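Local atomic coordinates of tudor and KH domain-containing protein homolog (Bombyx mori, PDB entry 5VQH), a protein that takes part in primary piRNA biogenesis, is required to repress transposable elements during spermatogenesis, and binds symmetrically methylated Siwi and Ago3 through its Tudor domain. Residues Ala53-Tyr58 and Ala132-Leu137; Val79-Arg84 and Tyr90-His95; Ala109-Leu114 and Glu120-His125. All coordinates share one frame; numbering follows the deposited sequence.

Interaction 1: Ala53-Tyr58 and Ala132-Leu137; sequences AHMTEY and ADLLRL
Leu134, in the 3-10 turn 132-135, faces the helical turn 53-58 near Met55, the two CA atoms 8.1 Å apart, a spacing that leaves side chains alone to bridge the backbones. Leu134 is the projecting piece. With CG anti to its own carbonyl carbon (chi1 -55°) the branched end reaches the helix, and its two methyls divide the work. CD1 meets Met55 CG at 4.0 Å, and CD2 lies 4.1 Å from that same methylene, so the fork of the leucine straddles one carbon of the methionine. CD2 also comes within 4.3 Å of His54 ND1, approaching the imidazole obliquely at the more exposed margin of the contact. Met55 suits the buried position because its unbranched chain is slim where Leu134 meets it, and because the torsion at chi3 (55°) bends the chain so that CE packs on the backbone of Tyr90.

The contact belongs to the extended Tudor domain, where helix 43-59 lies beside the small Tudor barrel and the segment 132-137 follows the last short strand of that barrel's sheet. Leu134 spreads over the helix, touching Leu51 and Tyr59 as well, while Met55 also rests on Trp89 and Arg91. The carbonyl oxygens of Leu134 and Leu137 accept hydrogen bonds from the guanidinium of Arg91, which ties the turn to strand 89-98. At the outer side, Asp133 pairs through OD1 with Arg131, whose charge also lies against the ring of Tyr58; the carboxylate oxygen Asp133 OD2 remains 5.6 Å from His54 ND1, too far for direct contact.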
loop_
_atom_site.group_PDB
_atom_site.type_symbol
_atom_site.label_atom_id
_atom_site.label_comp_id
_atom_site.label_asym_id
_atom_site.label_seq_id
_atom_site.Cartn_x
_atom_site.Cartn_y
_atom_site.Cartn_z
ATOM N N ALA A 53 -16.551 3.297 -5.112
ATOM C CA ALA A 53 -17.715 4.002 -5.637
ATOM C C ALA A 53 -18.837 4.039 -4.627
ATOM O O ALA A 53 -19.495 5.043 -4.441
ATOM C CB ALA A 53 -18.224 3.299 -6.883
ATOM N N HIS A 54 -19.087 2.925 -3.991
ATOM C CA HIS A 54 -20.123 2.899 -2.984
ATOM C C HIS A 54 -19.774 3.798 -1.778
ATOM O O HIS A 54 -20.588 4.630 -1.346
ATOM C CB HIS A 54 -20.352 1.460 -2.554
ATOM C CG HIS A 54 -21.483 1.298 -1.605
ATOM N ND1 HIS A 54 -21.639 0.172 -0.829
ATOM C CD2 HIS A 54 -22.515 2.118 -1.297
ATOM C CE1 HIS A 54 -22.730 0.296 -0.094
ATOM N NE2 HIS A 54 -23.277 1.472 -0.353
ATOM N N MET A 55 -18.559 3.646 -1.249
ATOM C CA MET A 55 -18.165 4.416 -0.102
ATOM C C MET A 55 -18.220 5.865 -0.483
ATOM O O MET A 55 -18.679 6.719 0.278
ATOM C CB MET A 55 -16.769 4.033 0.355
ATOM C CG MET A 55 -16.741 2.704 1.071
ATOM S SD MET A 55 -15.128 2.192 1.706
ATOM C CE MET A 55 -14.660 3.595 2.718
ATOM N N THR A 56 -17.785 6.150 -1.686
ATOM C CA THR A 56 -17.739 7.519 -2.100
ATOM C C THR A 56 -19.133 8.128 -2.294
ATOM O O THR A 56 -19.330 9.280 -1.905
ATOM C CB THR A 56 -16.863 7.717 -3.337
ATOM O OG1 THR A 56 -15.621 7.075 -3.104
ATOM C CG2 THR A 56 -16.575 9.191 -3.578
ATOM N N GLU A 57 -20.092 7.395 -2.866
ATOM C CA GLU A 57 -21.449 7.947 -3.009
ATOM C C GLU A 57 -22.023 8.185 -1.590
ATOM O O GLU A 57 -22.642 9.210 -1.309
ATOM C CB GLU A 57 -22.371 7.034 -3.856
ATOM N N TYR A 58 -21.762 7.246 -0.694
ATOM C CA TYR A 58 -22.375 7.236 0.631
ATOM C C TYR A 58 -21.815 8.347 1.532
ATOM O O TYR A 58 -22.560 9.220 2.010
ATOM C CB TYR A 58 -22.167 5.865 1.256
ATOM C CG TYR A 58 -22.789 5.692 2.596
ATOM C CD1 TYR A 58 -24.139 5.489 2.729
ATOM C CD2 TYR A 58 -22.013 5.707 3.748
ATOM C CE1 TYR A 58 -24.727 5.322 3.983
ATOM C CE2 TYR A 58 -22.579 5.550 5.010
ATOM C CZ TYR A 58 -23.941 5.357 5.131
ATOM O OH TYR A 58 -24.504 5.199 6.376
ATOM N N ALA A 132 -19.719 -1.282 9.355
ATOM C CA ALA A 132 -19.113 -2.594 9.536
ATOM C C ALA A 132 -19.134 -3.506 8.300
ATOM O O ALA A 132 -18.219 -4.294 8.103
ATOM C CB ALA A 132 -19.756 -3.301 10.732
ATOM N N ASP A 133 -20.161 -3.414 7.468
ATOM C CA ASP A 133 -20.213 -4.263 6.273
ATOM C C ASP A 133 -19.128 -3.912 5.236
ATOM O O ASP A 133 -18.762 -4.738 4.378
ATOM C CB ASP A 133 -21.599 -4.226 5.623
ATOM C CG ASP A 133 -21.928 -2.887 5.045
ATOM O OD1 ASP A 133 -21.805 -1.899 5.780
ATOM O OD2 ASP A 133 -22.320 -2.807 3.856
ATOM N N LEU A 134 -18.586 -2.707 5.328
ATOM C CA LEU A 134 -17.520 -2.319 4.439
ATOM C C LEU A 134 -16.180 -3.002 4.760
ATOM O O LEU A 134 -15.221 -2.865 4.009
ATOM C CB LEU A 134 -17.380 -0.829 4.466
ATOM C CG LEU A 134 -18.689 -0.102 4.139
ATOM C CD1 LEU A 134 -18.502 1.371 4.433
ATOM C CD2 LEU A 134 -19.130 -0.269 2.684
ATOM N N LEU A 135 -16.106 -3.733 5.861
ATOM C CA LEU A 135 -14.902 -4.506 6.160
ATOM C C LEU A 135 -14.833 -5.883 5.474
ATOM O O LEU A 135 -13.813 -6.595 5.589
ATOM C CB LEU A 135 -14.804 -4.740 7.662
ATOM C CG LEU A 135 -14.622 -3.505 8.517
ATOM C CD1 LEU A 135 -14.990 -3.804 9.957
ATOM C CD2 LEU A 135 -13.177 -3.079 8.419
ATOM N N ARG A 136 -15.905 -6.271 4.801
ATOM C CA ARG A 136 -15.975 -7.600 4.264
ATOM C C ARG A 136 -14.846 -7.896 3.300
ATOM O O ARG A 136 -14.192 -8.899 3.428
ATOM C CB ARG A 136 -17.293 -7.830 3.545
ATOM C CG ARG A 136 -18.480 -8.024 4.466
ATOM C CD ARG A 136 -19.738 -8.117 3.617
ATOM N NE ARG A 136 -20.963 -7.988 4.404
ATOM C CZ ARG A 136 -22.157 -7.684 3.895
ATOM N NH1 ARG A 136 -22.307 -7.455 2.589
ATOM N NH2 ARG A 136 -23.213 -7.592 4.701
ATOM N N LEU A 137 -14.634 -7.033 2.322
ATOM C CA LEU A 137 -13.605 -7.310 1.348
ATOM C C LEU A 137 -12.197 -7.225 1.967
ATOM O O LEU A 137 -11.874 -6.325 2.735
ATOM C CB LEU A 137 -13.755 -6.378 0.165
ATOM C CG LEU A 137 -12.627 -6.428 -0.865
ATOM C CD1 LEU A 137 -12.712 -7.731 -1.617
ATOM C CD2 LEU A 137 -12.717 -5.256 -1.829
#

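Interaction 2: Val79-Arg84 and Tyr90-His95; sequences VAAVFR and YRARVH. With 2MR (n3, n4-dimethylarginine), chain C.
Tyr90 and Val79, the two residues most covered here, sit in successive hydrogen-bonded pairs of the antiparallel hairpin 78-82/89-98: Tyr90 opposite Ala81, Val79 opposite Ala92. Reciprocal backbone bonds close the first pair, Ala81 N to Tyr90 O and Tyr90 N to Ala81 O, each at 2.9 Å. Val79 N bonds to Ala92 O, also at 2.9 Å, and Ala92 N to Val79 O. Small side chains let the larger ones share this face; Ala81 CB meets Ala92 CB at 4.2 Å, and Val79 CG2 touches Val94 CG2 obliquely.

Phe83 CB lies 3.5 Å from CE2 of the Tyr90 ring. The phenyl CG stands anti to the backbone N (chi1 180°), carrying the ring on to the ligand; the two ring planes are 87° apart. Each offers one face to the dimethylarginine: its NH1 lies 3.8 Å above the centre of the Tyr90 ring and 3.9 Å above the Phe83 plane, nearer the rim. Tyr90 OH bonds to Asp86, fixing the ring's outer end.

Two nearly perpendicular aromatic faces thus make two walls of a cage suited to a flat, methylated guanidinium, whose positive charge the pi clouds should stabilise while Asp118 takes a hydrogen bond from it.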
loop_
_atom_site.group_PDB
_atom_site.type_symbol
_atom_site.label_atom_id
_atom_site.label_comp_id
_atom_site.label_asym_id
_atom_site.label_seq_id
_atom_site.Cartn_x
_atom_site.Cartn_y
_atom_site.Cartn_z
ATOM N N VAL A 79 -11.041 3.219 9.635
ATOM C CA VAL A 79 -11.984 4.314 9.428
ATOM C C VAL A 79 -12.270 4.612 7.934
ATOM O O VAL A 79 -11.669 4.018 7.022
ATOM C CB VAL A 79 -11.408 5.595 10.052
ATOM C CG1 VAL A 79 -11.318 5.466 11.580
ATOM C CG2 VAL A 79 -10.025 5.908 9.449
ATOM N N ALA A 80 -13.182 5.528 7.677
ATOM C CA ALA A 80 -13.404 6.000 6.336
ATOM C C ALA A 80 -12.623 7.285 6.201
ATOM O O ALA A 80 -12.681 8.106 7.117
ATOM C CB ALA A 80 -14.880 6.241 6.109
ATOM N N ALA A 81 -11.899 7.471 5.087
ATOM C CA ALA A 81 -11.075 8.672 4.894
ATOM C C ALA A 81 -10.990 9.111 3.443
ATOM O O ALA A 81 -10.800 8.307 2.553
ATOM C CB ALA A 81 -9.659 8.446 5.414
ATOM N N VAL A 82 -11.075 10.407 3.223
ATOM C CA VAL A 82 -10.917 10.933 1.906
ATOM C C VAL A 82 -9.445 10.859 1.568
ATOM O O VAL A 82 -8.622 10.931 2.430
ATOM C CB VAL A 82 -11.418 12.387 1.837
ATOM C CG1 VAL A 82 -10.960 13.060 0.548
ATOM C CG2 VAL A 82 -12.946 12.430 2.014
ATOM N N PHE A 83 -9.149 10.656 0.301
ATOM C CA PHE A 83 -7.805 10.745 -0.235
ATOM C C PHE A 83 -7.710 12.111 -0.900
ATOM O O PHE A 83 -8.499 12.425 -1.777
ATOM C CB PHE A 83 -7.642 9.665 -1.263
ATOM C CG PHE A 83 -6.306 9.611 -1.926
ATOM C CD1 PHE A 83 -5.137 9.577 -1.190
ATOM C CD2 PHE A 83 -6.223 9.475 -3.313
ATOM C CE1 PHE A 83 -3.892 9.445 -1.815
ATOM C CE2 PHE A 83 -4.990 9.349 -3.936
ATOM C CZ PHE A 83 -3.812 9.329 -3.177
ATOM N N ARG A 84 -6.766 12.937 -0.466
ATOM C CA ARG A 84 -6.753 14.331 -0.907
ATOM C C ARG A 84 -6.633 14.497 -2.424
ATOM O O ARG A 84 -7.234 15.395 -2.975
ATOM C CB ARG A 84 -5.661 15.131 -0.188
ATOM C CG ARG A 84 -4.220 14.798 -0.565
ATOM C CD ARG A 84 -3.286 15.566 0.372
ATOM N NE ARG A 84 -1.847 15.429 0.082
ATOM C CZ ARG A 84 -1.127 16.250 -0.694
ATOM N NH1 ARG A 84 -1.692 17.278 -1.327
ATOM N NH2 ARG A 84 0.177 16.029 -0.856
ATOM N N TYR A 90 -12.023 6.069 1.229
ATOM C CA TYR A 90 -11.213 4.858 1.290
ATOM C C TYR A 90 -11.163 4.315 2.726
ATOM O O TYR A 90 -11.469 5.000 3.713
ATOM C CB TYR A 90 -9.810 5.152 0.743
ATOM C CG TYR A 90 -9.819 5.566 -0.707
ATOM C CD1 TYR A 90 -9.874 4.619 -1.701
ATOM C CD2 TYR A 90 -9.802 6.906 -1.091
ATOM C CE1 TYR A 90 -9.905 4.975 -3.039
ATOM C CE2 TYR A 90 -9.842 7.277 -2.432
ATOM C CZ TYR A 90 -9.884 6.292 -3.408
ATOM O OH TYR A 90 -9.923 6.562 -4.773
ATOM N N ARG A 91 -10.802 3.057 2.828
ATOM C CA ARG A 91 -10.613 2.430 4.087
ATOM C C ARG A 91 -9.169 2.674 4.435
ATOM O O ARG A 91 -8.270 2.369 3.625
ATOM C CB ARG A 91 -10.877 0.932 3.997
ATOM C CG ARG A 91 -12.249 0.590 3.477
ATOM C CD ARG A 91 -12.574 -0.912 3.487
ATOM N NE ARG A 91 -11.717 -1.782 2.682
ATOM C CZ ARG A 91 -11.836 -3.114 2.636
ATOM N NH1 ARG A 91 -12.776 -3.747 3.351
ATOM N NH2 ARG A 91 -11.007 -3.834 1.900
ATOM N N ALA A 92 -8.944 3.207 5.635
ATOM C CA ALA A 92 -7.602 3.490 6.103
ATOM C C ALA A 92 -7.469 3.112 7.570
ATOM O O ALA A 92 -8.460 3.042 8.293
ATOM C CB ALA A 92 -7.329 4.950 5.931
ATOM N N ARG A 93 -6.236 2.886 8.008
ATOM C CA ARG A 93 -5.938 2.594 9.404
ATOM C C ARG A 93 -5.163 3.791 9.972
ATOM O O ARG A 93 -4.206 4.235 9.375
ATOM C CB ARG A 93 -5.106 1.315 9.502
ATOM C CG ARG A 93 -4.863 0.817 10.913
ATOM C CD ARG A 93 -3.879 -0.350 10.962
ATOM N NE ARG A 93 -4.405 -1.594 10.356
ATOM C CZ ARG A 93 -5.407 -2.352 10.841
ATOM N NH1 ARG A 93 -6.079 -2.041 11.954
ATOM N NH2 ARG A 93 -5.760 -3.436 10.181
ATOM N N VAL A 94 -5.579 4.301 11.123
ATOM C CA VAL A 94 -4.904 5.402 11.753
ATOM C C VAL A 94 -3.568 4.891 12.246
ATOM O O VAL A 94 -3.532 3.989 13.092
ATOM C CB VAL A 94 -5.759 5.950 12.918
ATOM C CG1 VAL A 94 -5.014 7.045 13.652
ATOM C CG2 VAL A 94 -7.090 6.519 12.377
ATOM N N HIS A 95 -2.465 5.416 11.715
ATOM C CA HIS A 95 -1.151 4.947 12.130
ATOM C C HIS A 95 -0.587 5.783 13.264
ATOM O O HIS A 95 0.085 5.265 14.153
ATOM C CB HIS A 95 -0.175 4.933 10.964
ATOM C CG HIS A 95 1.252 4.705 11.373
ATOM N ND1 HIS A 95 2.164 5.739 11.528
ATOM C CD2 HIS A 95 1.919 3.567 11.690
ATOM C CE1 HIS A 95 3.329 5.243 11.913
ATOM N NE2 HIS A 95 3.210 3.927 12.005
HETATM N N 2MR C . -7.260 7.088 -9.361
HETATM C CA 2MR C . -7.237 8.028 -8.225
HETATM C CB 2MR C . -6.656 7.322 -7.005
HETATM C CG 2MR C . -7.274 5.948 -6.753
HETATM C CD 2MR C . -7.072 5.644 -5.281
HETATM N NE 2MR C . -5.661 5.527 -5.010
HETATM C CZ 2MR C . -5.213 5.506 -3.775
HETATM N NH1 2MR C . -6.039 5.629 -2.843
HETATM C CQ1 2MR C . -5.731 5.619 -1.429
HETATM N NH2 2MR C . -3.912 5.371 -3.517
HETATM C CQ2 2MR C . -2.891 5.251 -4.547
HETATM C C 2MR C . -6.451 9.315 -8.443
HETATM O O 2MR C . -6.128 10.062 -7.500
HETATM O OXT 2MR C . -6.107 9.678 -9.572
#

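Interaction 3: Ala109-Leu114 and Glu120-His125; sequences ADVFYL and EYVATH. With 2MR (n3, n4-dimethylarginine), chain C.
Ala109 and Val122 form one hydrogen-bonded pair of an antiparallel hairpin, Val111 and Glu120 another, and between them the CA atoms of Asp110 and Tyr121 close to 4.4 Å. Four backbone bonds sew the strands together, the shortest from Ala109 N to Val122 O at 2.6 Å. The tightly packed side carries Ala109, Val111 and Val122, joined by Tyr113. Beta-branched valines suit it: Val111 CG2 meets Val122 CG2 at 4.2 Å, an apolar methyl-to-methyl contact, while the small Ala109 leaves its CB against Thr124 CG2 at 3.9 Å. Tyr113 crosses Val122 at about a right angle, its OH 3.7 Å from Val122 CG2, yet that hydroxyl also bonds to the carbonyl of Val82. Its buried polar end is therefore satisfied.

Glu120 leads from this packed side toward the margin. Its aliphatic part lines the edge of the phenol, with CG 3.8 Å from Tyr113 CE2, and the bend at chi2 (-68°) then carries the carboxylate away to a salt bridge. A glutamate can thus give methylenes to the ring and still pair its charge with Arg84. The other face is the solvent side, Tyr121 exposed and Asp110 partly so, although the strands still come close there. Tyr121 leans over Asp110, CE1 reaching Asp110 CB at 3.7 Å, with ring and carboxylate planes 49° apart; the ring of Tyr121 also makes a cation-pi contact with Arg98, and Asp110 OD2 bonds to His95.

On the ligand side, the methyl CQ1 of the dimethylarginine lies 3.4 Å from Tyr113 CG, approaching the ring obliquely. A hairpin supplying an aromatic residue to this pocket, beside Phe83, Tyr90 and Tyr116, is characteristic of the aromatic cage with which Tudor domains read symmetrically dimethylated arginine.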
loop_
_atom_site.group_PDB
_atom_site.type_symbol
_atom_site.label_atom_id
_atom_site.label_comp_id
_atom_site.label_asym_id
_atom_site.label_seq_id
_atom_site.Cartn_x
_atom_site.Cartn_y
_atom_site.Cartn_z
ATOM N N ALA A 109 -4.082 13.075 11.526
ATOM C CA ALA A 109 -3.824 11.641 11.643
ATOM C C ALA A 109 -3.007 11.161 10.452
ATOM O O ALA A 109 -3.279 11.538 9.326
ATOM C CB ALA A 109 -5.120 10.897 11.710
ATOM N N ASP A 110 -1.988 10.372 10.718
ATOM C CA ASP A 110 -1.222 9.755 9.690
ATOM C C ASP A 110 -2.020 8.513 9.402
ATOM O O ASP A 110 -2.087 7.645 10.264
ATOM C CB ASP A 110 0.160 9.406 10.238
ATOM C CG ASP A 110 0.991 8.584 9.282
ATOM O OD1 ASP A 110 0.553 8.380 8.137
ATOM O OD2 ASP A 110 2.082 8.119 9.709
ATOM N N VAL A 111 -2.632 8.427 8.216
ATOM C CA VAL A 111 -3.440 7.251 7.812
ATOM C C VAL A 111 -2.856 6.421 6.671
ATOM O O VAL A 111 -2.249 6.936 5.745
ATOM C CB VAL A 111 -4.878 7.632 7.451
ATOM C CG1 VAL A 111 -5.508 8.410 8.597
ATOM C CG2 VAL A 111 -4.961 8.440 6.185
ATOM N N PHE A 112 -3.011 5.116 6.788
ATOM C CA PHE A 112 -2.535 4.148 5.812
ATOM C C PHE A 112 -3.746 3.610 5.049
ATOM O O PHE A 112 -4.617 2.949 5.651
ATOM C CB PHE A 112 -1.861 3.050 6.556
ATOM C CG PHE A 112 -1.494 1.872 5.720
ATOM C CD1 PHE A 112 -0.397 1.913 4.884
ATOM C CD2 PHE A 112 -2.191 0.683 5.825
ATOM C CE1 PHE A 112 -0.031 0.798 4.152
ATOM C CE2 PHE A 112 -1.812 -0.433 5.092
ATOM C CZ PHE A 112 -0.737 -0.375 4.267
ATOM N N TYR A 113 -3.820 3.944 3.750
ATOM C CA TYR A 113 -4.892 3.499 2.860
ATOM C C TYR A 113 -4.724 2.009 2.560
ATOM O O TYR A 113 -3.832 1.582 1.810
ATOM C CB TYR A 113 -4.893 4.340 1.602
ATOM C CG TYR A 113 -5.266 5.781 1.892
ATOM C CD1 TYR A 113 -6.592 6.156 2.028
ATOM C CD2 TYR A 113 -4.306 6.734 2.063
ATOM C CE1 TYR A 113 -6.945 7.449 2.303
ATOM C CE2 TYR A 113 -4.637 8.040 2.354
ATOM C CZ TYR A 113 -5.952 8.390 2.475
ATOM O OH TYR A 113 -6.264 9.694 2.761
ATOM N N LEU A 114 -5.602 1.222 3.188
ATOM C CA LEU A 114 -5.427 -0.224 3.360
ATOM C C LEU A 114 -5.491 -1.063 2.065
ATOM O O LEU A 114 -4.957 -2.141 2.019
ATOM C CB LEU A 114 -6.513 -0.736 4.315
ATOM C CG LEU A 114 -6.287 -0.487 5.783
ATOM C CD1 LEU A 114 -7.579 -0.628 6.557
ATOM C CD2 LEU A 114 -5.272 -1.440 6.314
ATOM N N GLU A 120 -1.116 9.233 3.986
ATOM C CA GLU A 120 -1.273 10.675 3.987
ATOM C C GLU A 120 -1.690 11.157 5.383
ATOM O O GLU A 120 -2.188 10.392 6.194
ATOM C CB GLU A 120 -2.370 11.115 3.007
ATOM C CG GLU A 120 -2.141 10.814 1.531
ATOM C CD GLU A 120 -0.999 11.629 0.906
ATOM O OE1 GLU A 120 -0.866 12.854 1.234
ATOM O OE2 GLU A 120 -0.250 11.019 0.081
ATOM N N TYR A 121 -1.487 12.442 5.633
ATOM C CA TYR A 121 -1.832 13.086 6.881
ATOM C C TYR A 121 -3.170 13.732 6.617
ATOM O O TYR A 121 -3.283 14.544 5.708
ATOM C CB TYR A 121 -0.812 14.174 7.224
ATOM C CG TYR A 121 0.518 13.668 7.732
ATOM C CD1 TYR A 121 0.601 13.037 8.959
ATOM C CD2 TYR A 121 1.684 13.851 6.994
ATOM C CE1 TYR A 121 1.801 12.581 9.439
ATOM C CE2 TYR A 121 2.901 13.399 7.457
ATOM C CZ TYR A 121 2.949 12.762 8.677
ATOM O OH TYR A 121 4.150 12.303 9.176
ATOM N N VAL A 122 -4.180 13.335 7.378
ATOM C CA VAL A 122 -5.531 13.824 7.209
ATOM C C VAL A 122 -5.951 14.403 8.539
ATOM O O VAL A 122 -5.627 13.873 9.598
ATOM C CB VAL A 122 -6.480 12.674 6.802
ATOM C CG1 VAL A 122 -7.946 13.031 7.024
ATOM C CG2 VAL A 122 -6.259 12.314 5.342
ATOM N N ALA A 123 -6.657 15.511 8.485
ATOM C CA ALA A 123 -7.160 16.142 9.678
ATOM C C ALA A 123 -8.164 15.183 10.250
ATOM O O ALA A 123 -8.952 14.611 9.508
ATOM C CB ALA A 123 -7.840 17.448 9.323
ATOM N N THR A 124 -8.145 14.996 11.553
ATOM C CA THR A 124 -9.059 14.062 12.140
ATOM C C THR A 124 -10.498 14.497 11.993
ATOM O O THR A 124 -11.397 13.674 12.060
ATOM C CB THR A 124 -8.769 13.809 13.623
ATOM O OG1 THR A 124 -8.889 15.016 14.335
ATOM C CG2 THR A 124 -7.359 13.247 13.827
ATOM N N HIS A 125 -10.720 15.780 11.748
ATOM C CA HIS A 125 -12.074 16.321 11.600
ATOM C C HIS A 125 -12.845 15.653 10.457
ATOM O O HIS A 125 -14.064 15.525 10.517
ATOM C CB HIS A 125 -11.998 17.839 11.375
ATOM C CG HIS A 125 -13.323 18.466 11.109
ATOM N ND1 HIS A 125 -13.795 18.705 9.830
ATOM C CD2 HIS A 125 -14.298 18.881 11.956
ATOM C CE1 HIS A 125 -14.997 19.253 9.904
ATOM N NE2 HIS A 125 -15.327 19.370 11.181
HETATM N N 2MR C . -7.260 7.088 -9.361
HETATM C CA 2MR C . -7.237 8.028 -8.225
HETATM C CB 2MR C . -6.656 7.322 -7.005
HETATM C CG 2MR C . -7.274 5.948 -6.753
HETATM C CD 2MR C . -7.072 5.644 -5.281
HETATM N NE 2MR C . -5.661 5.527 -5.010
HETATM C CZ 2MR C . -5.213 5.506 -3.775
HETATM N NH1 2MR C . -6.039 5.629 -2.843
HETATM C CQ1 2MR C . -5.731 5.619 -1.429
HETATM N NH2 2MR C . -3.912 5.371 -3.517
HETATM C CQ2 2MR C . -2.891 5.251 -4.547
HETATM C C 2MR C . -6.451 9.315 -8.443
HETATM O O 2MR C . -6.128 10.062 -7.500
HETATM O OXT 2MR C . -6.107 9.678 -9.572
#

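In the fold
Interactions 2 and 3 are consecutive hairpins of one antiparallel sheet, their centres 6 Å apart, and strands 89-98 and 108-113 lie side by side within it. His95 N and Asp110 O, 2.7 Å apart in a probable hydrogen bond, join the two, and both contribute aromatic rings to the dimethylarginine pocket. Interaction 1 brackets both in sequence, bringing together chain from before and after the two hairpins. It reaches interaction 2 directly, through the guanidinium of Arg91, but stays about 6 Å from interaction 3 at the nearest atoms. The side chain of Met55 lies about 10 Å from the ligand, behind the wall to which Tyr90 belongs.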